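Local atomic coordinates of 2-keto-3-deoxygluconate kinase (Thermotoga maritima, PDB entry 2AFB), a protein that probably catalyses the phosphorylation of 2-keto-3-deoxygluconate, as a sugar kinase of the pfkB family. Residues P156-N167 and I194-V202. Sequence-based numbering, arbitrary orientation.
Sequences PLILEDALKVAN and IPFMEYVDV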
ATOM      1  N   PRO A 156       3.879 -40.613   9.222  1.00 27.44           N
ATOM      2  CA  PRO A 156       3.220 -41.808   8.675  1.00 27.50           C
ATOM      3  C   PRO A 156       2.528 -42.631   9.737  1.00 26.69           C
ATOM      4  O   PRO A 156       1.462 -43.154   9.500  1.00 29.99           O
ATOM      5  CB  PRO A 156       4.367 -42.566   8.016  1.00 26.83           C
ATOM      6  CG  PRO A 156       5.386 -41.489   7.686  1.00 28.99           C
ATOM      7  CD  PRO A 156       5.320 -40.593   8.913  1.00 26.57           C
ATOM      8  N   LEU A 157       3.122 -42.718  10.919  1.00 27.20           N
ATOM      9  CA  LEU A 157       2.494 -43.421  12.007  1.00 29.48           C
ATOM     10  C   LEU A 157       1.282 -42.676  12.531  1.00 25.31           C
ATOM     11  O   LEU A 157       0.304 -43.299  12.901  1.00 24.74           O
ATOM     12  CB  LEU A 157       3.491 -43.700  13.132  1.00 29.32           C
ATOM     13  CG  LEU A 157       4.645 -44.667  12.850  1.00 40.84           C
ATOM     14  CD1 LEU A 157       5.397 -44.976  14.149  1.00 45.97           C
ATOM     15  CD2 LEU A 157       4.179 -45.988  12.229  1.00 47.86           C
ATOM     16  N   ILE A 158       1.362 -41.354  12.606  1.00 25.64           N
ATOM     17  CA  ILE A 158       0.216 -40.544  13.009  1.00 27.75           C
ATOM     18  C   ILE A 158      -0.991 -40.736  12.063  1.00 28.77           C
ATOM     19  O   ILE A 158      -2.139 -40.831  12.527  1.00 26.18           O
ATOM     20  CB  ILE A 158       0.560 -39.050  13.087  1.00 29.33           C
ATOM     21  CG1 ILE A 158       1.576 -38.816  14.198  1.00 30.81           C
ATOM     22  CG2 ILE A 158      -0.719 -38.237  13.355  1.00 30.06           C
ATOM     23  CD1 ILE A 158       2.289 -37.483  14.184  1.00 29.11           C
ATOM     24  N   LEU A 159      -0.731 -40.777  10.752  1.00 30.22           N
ATOM     25  CA  LEU A 159      -1.822 -41.017   9.785  1.00 30.74           C
ATOM     26  C   LEU A 159      -2.400 -42.399   9.914  1.00 31.01           C
ATOM     27  O   LEU A 159      -3.611 -42.576   9.809  1.00 26.83           O
ATOM     28  CB  LEU A 159      -1.388 -40.801   8.335  1.00 27.07           C
ATOM     29  CG  LEU A 159      -1.781 -39.398   7.917  1.00 43.28           C
ATOM     30  CD1 LEU A 159      -0.974 -38.908   6.688  1.00 49.68           C
ATOM     31  CD2 LEU A 159      -3.320 -39.389   7.702  1.00 46.57           C
ATOM     32  N   GLU A 160      -1.520 -43.379  10.121  1.00 33.16           N
ATOM     33  CA  GLU A 160      -1.977 -44.742  10.306  1.00 35.33           C
ATOM     34  C   GLU A 160      -2.857 -44.860  11.526  1.00 32.03           C
ATOM     35  O   GLU A 160      -3.854 -45.590  11.489  1.00 29.69           O
ATOM     36  CB  GLU A 160      -0.809 -45.716  10.411  1.00 33.41           C
ATOM     37  CG  GLU A 160      -1.250 -47.150  10.147  1.00 45.03           C
ATOM     38  CD  GLU A 160      -0.101 -48.134  10.096  1.00 42.90           C
ATOM     39  OE1 GLU A 160      -0.365 -49.303   9.750  1.00 61.09           O
ATOM     40  OE2 GLU A 160       1.049 -47.752  10.400  1.00 54.31           O
ATOM     41  N   ASP A 161      -2.473 -44.176  12.606  1.00 32.66           N
ATOM     42  CA  ASP A 161      -3.306 -44.090  13.826  1.00 31.18           C
ATOM     43  C   ASP A 161      -4.679 -43.562  13.459  1.00 31.05           C
ATOM     44  O   ASP A 161      -5.686 -44.150  13.827  1.00 28.01           O
ATOM     45  CB  ASP A 161      -2.734 -43.141  14.886  1.00 27.89           C
ATOM     46  CG  ASP A 161      -1.501 -43.692  15.606  1.00 31.77           C
ATOM     47  OD1 ASP A 161      -1.281 -44.921  15.604  1.00 23.20           O
ATOM     48  OD2 ASP A 161      -0.730 -42.877  16.169  1.00 30.49           O
ATOM     49  N   ALA A 162      -4.715 -42.436  12.749  1.00 28.87           N
ATOM     50  CA  ALA A 162      -6.003 -41.825  12.349  1.00 28.11           C
ATOM     51  C   ALA A 162      -6.850 -42.760  11.484  1.00 26.24           C
ATOM     52  O   ALA A 162      -8.072 -42.835  11.616  1.00 29.51           O
ATOM     53  CB  ALA A 162      -5.775 -40.481  11.583  1.00 25.47           C
ATOM     54  N   LEU A 163      -6.197 -43.477  10.598  1.00 26.40           N
ATOM     55  CA  LEU A 163      -6.922 -44.265   9.610  1.00 28.34           C
ATOM     56  C   LEU A 163      -7.505 -45.543  10.238  1.00 25.47           C
ATOM     57  O   LEU A 163      -8.561 -46.038   9.842  1.00 24.78           O
ATOM     58  CB  LEU A 163      -5.982 -44.620   8.472  1.00 28.78           C
ATOM     59  CG  LEU A 163      -5.600 -43.510   7.522  1.00 26.63           C
ATOM     60  CD1 LEU A 163      -4.429 -43.933   6.616  1.00 25.75           C
ATOM     61  CD2 LEU A 163      -6.817 -43.120   6.709  1.00 29.18           C
ATOM     62  N   LYS A 164      -6.792 -46.091  11.208  1.00 26.87           N
ATOM     63  CA  LYS A 164      -7.299 -47.230  11.947  1.00 27.84           C
ATOM     64  C   LYS A 164      -8.540 -46.850  12.731  1.00 26.16           C
ATOM     65  O   LYS A 164      -9.498 -47.590  12.743  1.00 29.32           O
ATOM     66  CB  LYS A 164      -6.246 -47.773  12.892  1.00 29.63           C
ATOM     67  CG  LYS A 164      -5.186 -48.596  12.183  1.00 36.53           C
ATOM     68  CD  LYS A 164      -4.265 -49.244  13.189  1.00 41.09           C
ATOM     69  CE  LYS A 164      -2.997 -49.819  12.559  1.00 44.84           C
ATOM     70  NZ  LYS A 164      -1.868 -49.804  13.566  1.00 44.52           N
ATOM     71  N   VAL A 165      -8.536 -45.709  13.398  1.00 25.10           N
ATOM     72  CA  VAL A 165      -9.762 -45.245  14.067  1.00 24.82           C
ATOM     73  C   VAL A 165     -10.913 -44.926  13.102  1.00 25.99           C
ATOM     74  O   VAL A 165     -12.070 -45.261  13.343  1.00 26.62           O
ATOM     75  CB  VAL A 165      -9.482 -44.012  14.914  1.00 25.77           C
ATOM     76  CG1 VAL A 165     -10.786 -43.471  15.549  1.00 26.62           C
ATOM     77  CG2 VAL A 165      -8.452 -44.374  15.998  1.00 27.11           C
ATOM     78  N   ALA A 166     -10.605 -44.241  12.024  1.00 28.14           N
ATOM     79  CA  ALA A 166     -11.597 -43.983  11.005  1.00 28.34           C
ATOM     80  C   ALA A 166     -12.246 -45.293  10.612  1.00 27.12           C
ATOM     81  O   ALA A 166     -13.440 -45.383  10.512  1.00 24.55           O
ATOM     82  CB  ALA A 166     -10.939 -43.364   9.809  1.00 29.74           C
ATOM     83  N   ASN A 167     -11.438 -46.317  10.380  1.00 30.60           N
ATOM     84  CA  ASN A 167     -11.940 -47.612   9.930  1.00 31.79           C
ATOM     85  C   ASN A 167     -12.751 -48.281  11.013  1.00 34.30           C
ATOM     86  O   ASN A 167     -13.770 -48.874  10.723  1.00 32.88           O
ATOM     87  CB  ASN A 167     -10.777 -48.508   9.531  1.00 33.77           C
ATOM     88  CG  ASN A 167     -11.219 -49.874   9.068  1.00 38.70           C
ATOM     89  OD1 ASN A 167     -11.967 -49.998   8.098  1.00 49.18           O
ATOM     90  ND2 ASN A 167     -10.727 -50.907   9.731  1.00 30.67           N
ATOM     91  N   ILE A 194       0.781 -46.971  -0.808  1.00 30.83           N
ATOM     92  CA  ILE A 194       0.017 -48.105  -1.318  1.00 30.33           C
ATOM     93  C   ILE A 194      -0.651 -48.797  -0.151  1.00 31.66           C
ATOM     94  O   ILE A 194      -1.855 -48.976  -0.191  1.00 34.03           O
ATOM     95  CB  ILE A 194       0.862 -49.025  -2.243  1.00 29.07           C
ATOM     96  CG1 ILE A 194       0.861 -48.413  -3.635  1.00 27.35           C
ATOM     97  CG2 ILE A 194       0.314 -50.472  -2.292  1.00 26.93           C
ATOM     98  CD1 ILE A 194       2.007 -48.815  -4.541  1.00 31.47           C
ATOM     99  N   PRO A 195       0.097 -49.109   0.928  1.00 32.24           N
ATOM    100  CA  PRO A 195      -0.599 -49.637   2.108  1.00 32.51           C
ATOM    101  C   PRO A 195      -1.769 -48.809   2.630  1.00 32.78           C
ATOM    102  O   PRO A 195      -2.755 -49.371   3.028  1.00 29.80           O
ATOM    103  CB  PRO A 195       0.513 -49.744   3.159  1.00 33.71           C
ATOM    104  CG  PRO A 195       1.725 -50.024   2.346  1.00 34.05           C
ATOM    105  CD  PRO A 195       1.550 -49.059   1.151  1.00 31.69           C
ATOM    106  N   PHE A 196      -1.690 -47.481   2.567  1.00 34.30           N
ATOM    107  CA  PHE A 196      -2.794 -46.661   3.050  1.00 32.79           C
ATOM    108  C   PHE A 196      -4.052 -46.792   2.185  1.00 32.03           C
ATOM    109  O   PHE A 196      -5.154 -46.481   2.631  1.00 28.41           O
ATOM    110  CB  PHE A 196      -2.386 -45.186   3.127  1.00 34.46           C
ATOM    111  CG  PHE A 196      -1.366 -44.859   4.198  1.00 38.14           C
ATOM    112  CD1 PHE A 196      -1.281 -45.575   5.396  1.00 43.22           C
ATOM    113  CD2 PHE A 196      -0.521 -43.790   4.024  1.00 39.44           C
ATOM    114  CE1 PHE A 196      -0.344 -45.239   6.378  1.00 46.72           C
ATOM    115  CE2 PHE A 196       0.428 -43.452   5.004  1.00 42.45           C
ATOM    116  CZ  PHE A 196       0.509 -44.170   6.177  1.00 40.06           C
HETATM  117  N   MSE A 197      -3.909 -47.235   0.940  1.00 33.97           N
HETATM  118  CA  MSE A 197      -5.068 -47.306   0.061  1.00 31.42           C
HETATM  119  C   MSE A 197      -6.113 -48.261   0.594  1.00 30.91           C
HETATM  120  O   MSE A 197      -7.277 -48.039   0.322  1.00 28.91           O
HETATM  121  CB  MSE A 197      -4.681 -47.691  -1.367  1.00 32.34           C
HETATM  122  CG  MSE A 197      -3.863 -46.659  -2.101  1.00 26.20           C
HETATM  123 SE   MSE A 197      -4.535 -44.749  -2.142  1.00 43.69          SE
HETATM  124  CE  MSE A 197      -3.491 -43.894  -0.669  1.00 28.90           C
ATOM    125  N   GLU A 198      -5.715 -49.288   1.364  1.00 34.67           N
ATOM    126  CA  GLU A 198      -6.659 -50.211   2.079  1.00 35.06           C
ATOM    127  C   GLU A 198      -7.730 -49.480   2.878  1.00 34.33           C
ATOM    128  O   GLU A 198      -8.851 -49.959   3.022  1.00 34.31           O
ATOM    129  CB  GLU A 198      -5.930 -51.113   3.100  1.00 36.87           C
ATOM    130  CG  GLU A 198      -4.937 -52.107   2.511  1.00 47.22           C
ATOM    131  N   TYR A 199      -7.365 -48.324   3.419  1.00 35.90           N
ATOM    132  CA  TYR A 199      -8.276 -47.501   4.208  1.00 35.93           C
ATOM    133  C   TYR A 199      -9.032 -46.439   3.417  1.00 31.10           C
ATOM    134  O   TYR A 199      -9.887 -45.786   3.977  1.00 28.86           O
ATOM    135  CB  TYR A 199      -7.494 -46.768   5.286  1.00 38.30           C
ATOM    136  CG  TYR A 199      -6.761 -47.660   6.242  1.00 43.14           C
ATOM    137  CD1 TYR A 199      -7.442 -48.356   7.227  1.00 45.89           C
ATOM    138  CD2 TYR A 199      -5.374 -47.781   6.187  1.00 46.46           C
ATOM    139  CE1 TYR A 199      -6.756 -49.181   8.140  1.00 47.20           C
ATOM    140  CE2 TYR A 199      -4.677 -48.586   7.096  1.00 47.58           C
ATOM    141  CZ  TYR A 199      -5.371 -49.286   8.071  1.00 50.21           C
ATOM    142  OH  TYR A 199      -4.677 -50.099   8.969  1.00 51.59           O
ATOM    143  N   VAL A 200      -8.716 -46.252   2.139  1.00 27.88           N
ATOM    144  CA  VAL A 200      -9.237 -45.105   1.393  1.00 26.34           C
ATOM    145  C   VAL A 200     -10.454 -45.485   0.574  1.00 24.84           C
ATOM    146  O   VAL A 200     -10.407 -46.458  -0.166  1.00 25.05           O
ATOM    147  CB  VAL A 200      -8.157 -44.520   0.464  1.00 28.47           C
ATOM    148  CG1 VAL A 200      -8.721 -43.415  -0.427  1.00 29.40           C
ATOM    149  CG2 VAL A 200      -6.973 -43.983   1.294  1.00 27.77           C
ATOM    150  N   ASP A 201     -11.520 -44.700   0.683  1.00 23.84           N
ATOM    151  CA  ASP A 201     -12.776 -44.927  -0.087  1.00 27.58           C
ATOM    152  C   ASP A 201     -12.905 -44.080  -1.375  1.00 26.92           C
ATOM    153  O   ASP A 201     -13.473 -44.507  -2.377  1.00 26.66           O
ATOM    154  CB  ASP A 201     -13.984 -44.628   0.825  1.00 29.14           C
ATOM    155  CG  ASP A 201     -13.951 -45.439   2.119  1.00 31.29           C
ATOM    156  OD1 ASP A 201     -14.016 -46.683   2.033  1.00 34.28           O
ATOM    157  OD2 ASP A 201     -13.814 -44.845   3.215  1.00 30.97           O
ATOM    158  N   VAL A 202     -12.367 -42.871  -1.311  1.00 27.42           N
ATOM    159  CA  VAL A 202     -12.461 -41.868  -2.370  1.00 24.85           C
ATOM    160  C   VAL A 202     -11.046 -41.368  -2.681  1.00 25.38           C
ATOM    161  O   VAL A 202     -10.378 -40.823  -1.799  1.00 23.76           O
ATOM    162  CB  VAL A 202     -13.302 -40.692  -1.888  1.00 24.52           C
ATOM    163  CG1 VAL A 202     -13.357 -39.583  -2.989  1.00 20.21           C
ATOM    164  CG2 VAL A 202     -14.694 -41.185  -1.447  1.00 25.29           C
TER
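Y199 lays one face of its ring over L163, a CH-pi contact in which L163 CB stands 4.1 Å from the ring centroid and 20° off the ring normal. CB sits off-centre, toward the rim, and comes closest to Y199 CG (3.8 Å), while CD2 of the leucine reaches back to Y199 CB. A chi1 of -59° sets CG of Y199 anti to its own carbonyl carbon and turns the ring toward L163, bringing Y199 CD1 within 3.7 Å of the backbone oxygen L163 O; N167 CB meets the ring edge near its plane. At the far end, Y199 OH lies 3.6 Å from K164 CG; no hydrogen bond joins the two segments. The other branch of L163, CD1, packs against F196 CD1 at 3.8 Å, the two side chains crossing at about a right angle, and thus L163 is shared by both rings. F196 points its CZ corner at the helix backbone: P156 O lies at that edge, 3.6 Å from F196 CZ and near the ring plane. E160 CB approaches F196 CE1 at 4.1 Å. Without the tyrosine ring, as with an alanine at Y199, L163 CB would probably lose its CH-pi partner, and K164 CG and N167 CB the hydroxyl and ring edge they touch. The contact joins one flank of helix 155-169 to F196 and the turn that leads into strand 202-205, where the segments pack beside the central sheet of this ribokinase-like fold; L163 also touches F144 of strand 139-145 and V173 of strand 172-176.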